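Side-chain contacts in MMACHC-like protein (Caenorhabditis elegans, PDB 5UJC), which binds cobalamin and probably catalyses its reductive decyanation and glutathione-dependent dealkylation during vitamin B12 processing: residues E37-S42 against K131-T136; F45-D50 against V189-N194; Q75-M78 against S82-E85. One frame throughout, in Å; residues are numbered along the deposited sequence.

Contact 1. Residues E37-S42 against K131-T136; sequences EAVGES and KILMQT
No ring or planar group carries the meeting of Ala38 and Val39 with Leu133 and Thr136; methyl groups do all the touching. The flat groups stand beside it: the Tyr146 side chain touches both Gln135 and Thr136, and the Gln135 amide gives NE2 to Gly173 O and to the bound cobalamin. In the middle sits the Thr136 methyl. Its CG2 comes 3.7 Å from Ala38 CB and 3.9 Å from Val39 CG1, lodged against two successive residues in the last turn of helix 32-39. Thr136 holds this methyl opposite its own backbone N, with OG1 at chi1 -66°, which carries CG2 out toward the neighbouring helix. Val39 CG1 also reaches the Leu133 CD1 methyl at 4.2 Å, a looser touch. Leu133 is the N-cap residue of helix 134-140, and its N is bonded to Tyr35 OH. One helix end thus packs against the start of another, and both offer backbone groups to the ligand: Val39 O bonds a ribose oxygen, while Ile132 O and Met134 N bond the nitrogen and the oxygen of one amide side chain of the cobalamin. This forms part of the wall of the cobalamin pocket in this MMACHC-family protein.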
loop_
_atom_site.group_PDB
_atom_site.type_symbol
_atom_site.label_atom_id
_atom_site.label_comp_id
_atom_site.label_asym_id
_atom_site.label_seq_id
_atom_site.Cartn_x
_atom_site.Cartn_y
_atom_site.Cartn_z
ATOM N N GLU A 37 -1.185 -9.197 17.900
ATOM C CA GLU A 37 -1.768 -10.549 18.022
ATOM C C GLU A 37 -1.505 -11.372 16.749
ATOM O O GLU A 37 -1.189 -12.562 16.822
ATOM C CB GLU A 37 -3.290 -10.469 18.328
ATOM C CG GLU A 37 -4.021 -11.821 18.370
ATOM C CD GLU A 37 -5.548 -11.683 18.444
ATOM O OE1 GLU A 37 -6.100 -10.632 18.002
ATOM O OE2 GLU A 37 -6.200 -12.636 18.924
ATOM N N ALA A 38 -1.601 -10.721 15.585
ATOM C CA ALA A 38 -1.448 -11.407 14.331
ATOM C C ALA A 38 0.041 -11.786 14.052
ATOM O O ALA A 38 0.326 -12.918 13.652
ATOM C CB ALA A 38 -1.996 -10.573 13.198
ATOM N N VAL A 39 0.961 -10.835 14.228
ATOM C CA VAL A 39 2.377 -11.134 13.967
ATOM C C VAL A 39 2.998 -11.976 15.035
ATOM O O VAL A 39 3.991 -12.670 14.779
ATOM C CB VAL A 39 3.253 -9.867 13.718
ATOM C CG1 VAL A 39 2.750 -9.099 12.504
ATOM C CG2 VAL A 39 3.321 -8.947 14.933
ATOM N N GLY A 40 2.408 -11.949 16.230
ATOM C CA GLY A 40 2.958 -12.635 17.391
ATOM C C GLY A 40 3.542 -11.633 18.368
ATOM O O GLY A 40 4.392 -10.799 18.000
ATOM N N GLU A 41 3.126 -11.725 19.624
ATOM C CA GLU A 41 3.498 -10.734 20.617
ATOM C C GLU A 41 5.014 -10.723 20.877
ATOM O O GLU A 41 5.561 -9.711 21.302
ATOM C CB GLU A 41 2.731 -10.976 21.926
ATOM C CG GLU A 41 1.237 -10.655 21.827
ATOM C CD GLU A 41 0.359 -11.897 21.730
ATOM O OE1 GLU A 41 0.567 -12.710 20.799
ATOM O OE2 GLU A 41 -0.542 -12.062 22.591
ATOM N N SER A 42 5.674 -11.855 20.653
ATOM C CA SER A 42 7.104 -11.944 20.852
ATOM C C SER A 42 7.877 -11.978 19.558
ATOM O O SER A 42 9.082 -12.201 19.563
ATOM C CB SER A 42 7.479 -13.169 21.721
ATOM O OG SER A 42 7.079 -14.418 21.143
ATOM N N LYS A 131 9.740 -2.352 8.985
ATOM C CA LYS A 131 9.247 -1.860 10.257
ATOM C C LYS A 131 7.823 -2.235 10.545
ATOM O O LYS A 131 7.446 -2.332 11.722
ATOM C CB LYS A 131 9.425 -0.353 10.359
ATOM C CG LYS A 131 10.870 0.084 10.320
ATOM C CD LYS A 131 11.091 1.453 10.953
ATOM C CE LYS A 131 11.238 1.341 12.462
ATOM N NZ LYS A 131 12.084 2.437 13.030
ATOM N N ILE A 132 6.999 -2.391 9.506
ATOM C CA ILE A 132 5.620 -2.812 9.698
ATOM C C ILE A 132 5.158 -3.621 8.506
ATOM O O ILE A 132 5.549 -3.336 7.357
ATOM C CB ILE A 132 4.695 -1.618 9.992
ATOM C CG1 ILE A 132 3.357 -2.111 10.584
ATOM C CG2 ILE A 132 4.484 -0.759 8.754
ATOM C CD1 ILE A 132 2.558 -1.014 11.222
ATOM N N LEU A 133 4.404 -4.690 8.780
ATOM C CA LEU A 133 3.990 -5.628 7.737
ATOM C C LEU A 133 2.616 -5.243 7.235
ATOM O O LEU A 133 1.602 -5.432 7.917
ATOM C CB LEU A 133 4.022 -7.071 8.272
ATOM C CG LEU A 133 5.430 -7.559 8.629
ATOM C CD1 LEU A 133 5.357 -8.952 9.161
ATOM C CD2 LEU A 133 6.376 -7.477 7.427
ATOM N N MET A 134 2.593 -4.633 6.064
ATOM C CA MET A 134 1.386 -3.974 5.565
ATOM C C MET A 134 0.235 -4.903 5.238
ATOM O O MET A 134 -0.931 -4.560 5.455
ATOM C CB MET A 134 1.727 -3.155 4.326
ATOM C CG MET A 134 2.558 -1.971 4.606
ATOM S SD MET A 134 1.710 -0.798 5.657
ATOM C CE MET A 134 2.859 0.552 5.641
ATOM N N GLN A 135 0.544 -6.092 4.731
ATOM C CA GLN A 135 -0.531 -7.045 4.408
ATOM C C GLN A 135 -1.218 -7.537 5.667
ATOM O O GLN A 135 -2.436 -7.733 5.693
ATOM C CB GLN A 135 -0.004 -8.209 3.568
ATOM C CG GLN A 135 0.546 -7.737 2.230
ATOM C CD GLN A 135 1.538 -8.696 1.650
ATOM O OE1 GLN A 135 2.525 -9.058 2.304
ATOM N NE2 GLN A 135 1.285 -9.142 0.420
ATOM N N THR A 136 -0.453 -7.676 6.743
ATOM C CA THR A 136 -1.046 -8.027 8.036
ATOM C C THR A 136 -1.929 -6.874 8.550
ATOM O O THR A 136 -3.059 -7.108 8.976
ATOM C CB THR A 136 0.035 -8.402 9.052
ATOM O OG1 THR A 136 0.680 -9.617 8.629
ATOM C CG2 THR A 136 -0.548 -8.624 10.428
#

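Contact 2. Residues F45-D50 against V189-N194; sequences FALPYD and VLIFPN
Ile191 presses a methyl squarely onto the ring of Tyr49. Its CG2 lies 3.9 Å from the ring centroid and only 5° off the normal, a clean CH-pi contact over one face. The other branch carries Ile191 CD1 past the ring's outline, 3.8 Å from Tyr49 CE2. With CG1 lying away from the carbonyl carbon (chi1 -56°), the two branches spread so that both reach the same ring. Pro193, where the chain turns a corner, adds a third touch: its CG meets Tyr49 CE1 obliquely at 3.9 Å, the two side chains lying alongside each other and pointing the same way. This is the tight part. Leu47 belongs to the looser one, with CD1 reaching Ile191 CD1 at 4.3 Å. Toward solvent lie Pro48, centre of an inverse gamma turn closed by a weak bond from Tyr49 N to Leu47 O, and exposed Asp50, whose ion pair with Lys196 is long and weak. Cutting Tyr49 back to an alanine would probably take the ring off Ile191 CG2, losing the CH-pi contact, and open a gap beside Pro193. Strand 185-196 runs between strands 53-60 and 117-120; the loop 45-50, between helix 32-39 and strand 53-60, lies against Ile191 and Pro193 of it, and Ile32 of helix 32-39 touches both Leu47 and Ile191.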
loop_
_atom_site.group_PDB
_atom_site.type_symbol
_atom_site.label_atom_id
_atom_site.label_comp_id
_atom_site.label_asym_id
_atom_site.label_seq_id
_atom_site.Cartn_x
_atom_site.Cartn_y
_atom_site.Cartn_z
ATOM N N PHE A 45 8.536 -8.310 14.877
ATOM C CA PHE A 45 7.653 -7.340 14.271
ATOM C C PHE A 45 6.691 -6.689 15.272
ATOM O O PHE A 45 6.016 -5.746 14.943
ATOM C CB PHE A 45 6.859 -8.018 13.144
ATOM C CG PHE A 45 7.714 -8.414 11.986
ATOM C CD1 PHE A 45 8.158 -7.464 11.099
ATOM C CD2 PHE A 45 8.125 -9.733 11.821
ATOM C CE1 PHE A 45 8.984 -7.808 10.061
ATOM C CE2 PHE A 45 8.928 -10.087 10.772
ATOM C CZ PHE A 45 9.343 -9.126 9.879
ATOM N N ALA A 46 6.587 -7.234 16.484
ATOM C CA ALA A 46 5.689 -6.654 17.481
ATOM C C ALA A 46 6.030 -5.161 17.701
ATOM O O ALA A 46 7.183 -4.803 17.801
ATOM C CB ALA A 46 5.792 -7.422 18.787
ATOM N N LEU A 47 5.009 -4.312 17.747
ATOM C CA LEU A 47 5.210 -2.890 17.876
ATOM C C LEU A 47 5.073 -2.465 19.338
ATOM O O LEU A 47 4.217 -2.998 20.060
ATOM C CB LEU A 47 4.188 -2.144 17.029
ATOM C CG LEU A 47 4.280 -2.420 15.536
ATOM C CD1 LEU A 47 3.042 -1.874 14.808
ATOM C CD2 LEU A 47 5.550 -1.809 14.963
ATOM N N PRO A 48 5.893 -1.480 19.771
ATOM C CA PRO A 48 6.007 -1.145 21.194
ATOM C C PRO A 48 4.963 -0.104 21.659
ATOM O O PRO A 48 5.318 0.966 22.127
ATOM C CB PRO A 48 7.423 -0.581 21.290
ATOM C CG PRO A 48 7.615 0.092 19.986
ATOM C CD PRO A 48 6.952 -0.818 18.979
ATOM N N TYR A 49 3.694 -0.454 21.521
ATOM C CA TYR A 49 2.594 0.390 21.960
ATOM C C TYR A 49 1.570 -0.458 22.657
ATOM O O TYR A 49 1.424 -1.652 22.345
ATOM C CB TYR A 49 1.941 1.104 20.754
ATOM C CG TYR A 49 2.916 1.901 19.953
ATOM C CD1 TYR A 49 3.271 3.178 20.339
ATOM C CD2 TYR A 49 3.514 1.363 18.830
ATOM C CE1 TYR A 49 4.218 3.891 19.638
ATOM C CE2 TYR A 49 4.432 2.072 18.105
ATOM C CZ TYR A 49 4.792 3.337 18.520
ATOM O OH TYR A 49 5.712 4.046 17.816
ATOM N N ASP A 50 0.806 0.153 23.552
ATOM C CA ASP A 50 -0.316 -0.541 24.204
ATOM C C ASP A 50 -1.342 -1.054 23.192
ATOM O O ASP A 50 -1.525 -0.459 22.106
ATOM C CB ASP A 50 -1.011 0.383 25.220
ATOM C CG ASP A 50 -0.110 0.745 26.416
ATOM O OD1 ASP A 50 0.916 0.067 26.641
ATOM O OD2 ASP A 50 -0.433 1.732 27.117
ATOM N N VAL A 189 1.404 3.658 7.578
ATOM C CA VAL A 189 0.632 3.542 8.782
ATOM C C VAL A 189 0.995 4.691 9.709
ATOM O O VAL A 189 2.172 4.987 9.918
ATOM C CB VAL A 189 0.887 2.197 9.497
ATOM C CG1 VAL A 189 0.328 2.222 10.912
ATOM C CG2 VAL A 189 0.289 1.029 8.703
ATOM N N LEU A 190 -0.032 5.356 10.210
ATOM C CA LEU A 190 0.091 6.394 11.229
ATOM C C LEU A 190 -0.272 5.805 12.572
ATOM O O LEU A 190 -1.300 5.137 12.696
ATOM C CB LEU A 190 -0.847 7.548 10.924
ATOM C CG LEU A 190 -0.786 8.166 9.541
ATOM C CD1 LEU A 190 -1.840 9.242 9.403
ATOM C CD2 LEU A 190 0.559 8.715 9.214
ATOM N N ILE A 191 0.592 5.994 13.557
ATOM C CA ILE A 191 0.337 5.486 14.902
ATOM C C ILE A 191 0.230 6.684 15.840
ATOM O O ILE A 191 1.057 7.571 15.796
ATOM C CB ILE A 191 1.471 4.551 15.362
ATOM C CG1 ILE A 191 1.656 3.405 14.345
ATOM C CG2 ILE A 191 1.175 3.989 16.768
ATOM C CD1 ILE A 191 2.819 2.466 14.646
ATOM N N PHE A 192 -0.803 6.679 16.688
ATOM C CA PHE A 192 -1.107 7.797 17.601
ATOM C C PHE A 192 -0.956 7.340 19.051
ATOM O O PHE A 192 -1.910 6.842 19.655
ATOM C CB PHE A 192 -2.506 8.290 17.336
ATOM C CG PHE A 192 -2.708 8.772 15.921
ATOM C CD1 PHE A 192 -2.436 10.081 15.580
ATOM C CD2 PHE A 192 -3.118 7.899 14.924
ATOM C CE1 PHE A 192 -2.567 10.503 14.269
ATOM C CE2 PHE A 192 -3.252 8.339 13.608
ATOM C CZ PHE A 192 -2.970 9.630 13.294
ATOM N N PRO A 193 0.258 7.477 19.613
ATOM C CA PRO A 193 0.526 6.827 20.894
ATOM C C PRO A 193 -0.338 7.314 22.047
ATOM O O PRO A 193 -0.493 6.583 23.033
ATOM C CB PRO A 193 2.013 7.162 21.155
ATOM C CG PRO A 193 2.583 7.417 19.814
ATOM C CD PRO A 193 1.477 8.066 19.029
ATOM N N ASN A 194 -0.881 8.535 21.943
ATOM C CA ASN A 194 -1.714 9.093 23.019
ATOM C C ASN A 194 -3.211 8.901 22.814
ATOM O O ASN A 194 -4.001 9.398 23.613
ATOM C CB ASN A 194 -1.414 10.597 23.204
ATOM C CG ASN A 194 0.031 10.863 23.578
ATOM O OD1 ASN A 194 0.656 11.797 23.072
ATOM N ND2 ASN A 194 0.575 10.036 24.454
#

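Contact 3. Residues Q75-M78 against S82-E85; sequences QKTM and SFDE
Within 75-78, Thr77 meets the start of the next helix, and its methyl does most of the work. CG2 rests on backbone rather than on a side chain, 3.7 Å from Phe83 N and 3.8 Å from Ser82 C, so it packs against the peptide joining these two residues. The hydroxyl branch lies beside the phenyl group: Thr77 OG1 stands at the ring's edge, near its plane, 4.3 Å from Phe83 CD1. A third approach looks polar but is not a bond, since Thr77 O and Ser82 N are 3.4 Å apart at a poor angle.

The next shell fixes the groups that touch. Thr77 OG1 hydrogen-bonds to Val73 O one turn back in its own helix, which satisfies the hydroxyl and holds the methyl turned toward the 82-83 peptide. Across from it, Ser82 is the N-cap of helix 83-89. Its OG accepts from Glu85 N at 3.1 Å with an N-H...O angle of 155°, a capping bond that ties down the first turn and with it the peptide under the Thr77 methyl. The Phe83 side chain leaves its backbone heading away from 75-78, its CG opposite the backbone N (chi1 -178°), and its ring meets that of Trp257 with the planes about 80° apart.

Further out, a salt bridge from Asp84 OD1 to Arg261 NH2 joins the short helix to helix 257-265. That third helix packs on the same spot: Val264 touches both Thr77 and Phe83, and Arg261 and Glu265 also lie against Phe83. The chain passes through a short link from helix 62-80 into helix 83-89, with the C-terminal helix 257-265 packed against both.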
loop_
_atom_site.group_PDB
_atom_site.type_symbol
_atom_site.label_atom_id
_atom_site.label_comp_id
_atom_site.label_asym_id
_atom_site.label_seq_id
_atom_site.Cartn_x
_atom_site.Cartn_y
_atom_site.Cartn_z
ATOM N N GLN A 75 3.254 19.449 -12.701
ATOM C CA GLN A 75 3.716 20.643 -12.006
ATOM C C GLN A 75 5.239 20.648 -11.879
ATOM O O GLN A 75 5.875 21.678 -12.065
ATOM C CB GLN A 75 3.074 20.732 -10.618
ATOM C CG GLN A 75 3.412 22.019 -9.872
ATOM C CD GLN A 75 2.910 23.250 -10.615
ATOM O OE1 GLN A 75 1.717 23.378 -10.874
ATOM N NE2 GLN A 75 3.820 24.147 -10.976
ATOM N N LYS A 76 5.830 19.510 -11.509
ATOM C CA LYS A 76 7.273 19.457 -11.377
ATOM C C LYS A 76 7.965 19.738 -12.692
ATOM O O LYS A 76 9.019 20.360 -12.716
ATOM C CB LYS A 76 7.722 18.118 -10.790
ATOM C CG LYS A 76 7.361 17.952 -9.334
ATOM C CD LYS A 76 8.201 18.871 -8.456
ATOM C CE LYS A 76 7.862 18.769 -7.005
ATOM N NZ LYS A 76 8.684 19.760 -6.251
ATOM N N THR A 77 7.383 19.291 -13.780
ATOM C CA THR A 77 7.957 19.546 -15.095
ATOM C C THR A 77 7.951 21.034 -15.383
ATOM O O THR A 77 8.968 21.584 -15.883
ATOM C CB THR A 77 7.217 18.731 -16.191
ATOM O OG1 THR A 77 7.345 17.323 -15.922
ATOM C CG2 THR A 77 7.763 19.014 -17.541
ATOM N N MET A 78 6.855 21.696 -15.056
ATOM C CA MET A 78 6.787 23.161 -15.193
ATOM C C MET A 78 7.856 23.836 -14.320
ATOM O O MET A 78 8.593 24.728 -14.791
ATOM C CB MET A 78 5.397 23.666 -14.820
ATOM C CG MET A 78 5.237 25.195 -14.884
ATOM S SD MET A 78 5.572 25.852 -16.530
ATOM C CE MET A 78 4.026 25.488 -17.352
ATOM N N SER A 82 11.671 21.411 -17.912
ATOM C CA SER A 82 11.574 20.393 -18.955
ATOM C C SER A 82 11.475 19.031 -18.324
ATOM O O SER A 82 11.903 18.827 -17.168
ATOM C CB SER A 82 12.802 20.432 -19.874
ATOM O OG SER A 82 13.963 19.938 -19.205
ATOM N N PHE A 83 10.952 18.083 -19.088
ATOM C CA PHE A 83 10.882 16.725 -18.641
ATOM C C PHE A 83 12.285 16.146 -18.370
ATOM O O PHE A 83 12.503 15.437 -17.370
ATOM C CB PHE A 83 10.112 15.869 -19.660
ATOM C CG PHE A 83 9.942 14.444 -19.239
ATOM C CD1 PHE A 83 9.096 14.116 -18.200
ATOM C CD2 PHE A 83 10.637 13.459 -19.855
ATOM C CE1 PHE A 83 8.936 12.824 -17.814
ATOM C CE2 PHE A 83 10.465 12.145 -19.493
ATOM C CZ PHE A 83 9.613 11.832 -18.472
ATOM N N ASP A 84 13.235 16.409 -19.257
ATOM C CA ASP A 84 14.572 15.846 -19.073
ATOM C C ASP A 84 15.199 16.344 -17.754
ATOM O O ASP A 84 15.850 15.594 -17.053
ATOM C CB ASP A 84 15.479 16.185 -20.253
ATOM C CG ASP A 84 15.155 15.375 -21.508
ATOM O OD1 ASP A 84 14.513 14.304 -21.415
ATOM O OD2 ASP A 84 15.558 15.807 -22.592
ATOM N N GLU A 85 14.928 17.595 -17.387
ATOM C CA GLU A 85 15.430 18.119 -16.118
ATOM C C GLU A 85 14.784 17.457 -14.902
ATOM O O GLU A 85 15.468 17.119 -13.955
ATOM C CB GLU A 85 15.277 19.646 -16.037
ATOM C CG GLU A 85 16.066 20.288 -14.883
ATOM C CD GLU A 85 17.594 20.096 -14.995
ATOM O OE1 GLU A 85 18.089 19.749 -16.101
ATOM O OE2 GLU A 85 18.302 20.319 -13.977
#

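How the contacts relate
Contacts 1 and 2 are neighbours, their centres about 11 Å apart, and their segments alternate along the chain. Leu133 CG touches Phe45 CD1 at 3.7 Å, and Ile132 CD1 touches Leu47 CD1 at the same distance, so apolar packing links the pocket side to the residues lying against the inner strand 185-196. Contact 1 borders the ligand directly: the side chain of Thr136 is about 4 Å from the bound co-methylcobalamin. In contact 2 Phe45 touches the ligand, but the side chain of Leu47 is already about 11 Å away. Contact 3 lies apart, its centre about 40 Å from that of contact 1 and about 39 Å from that of contact 2, and it is nested within the chain loops that both close.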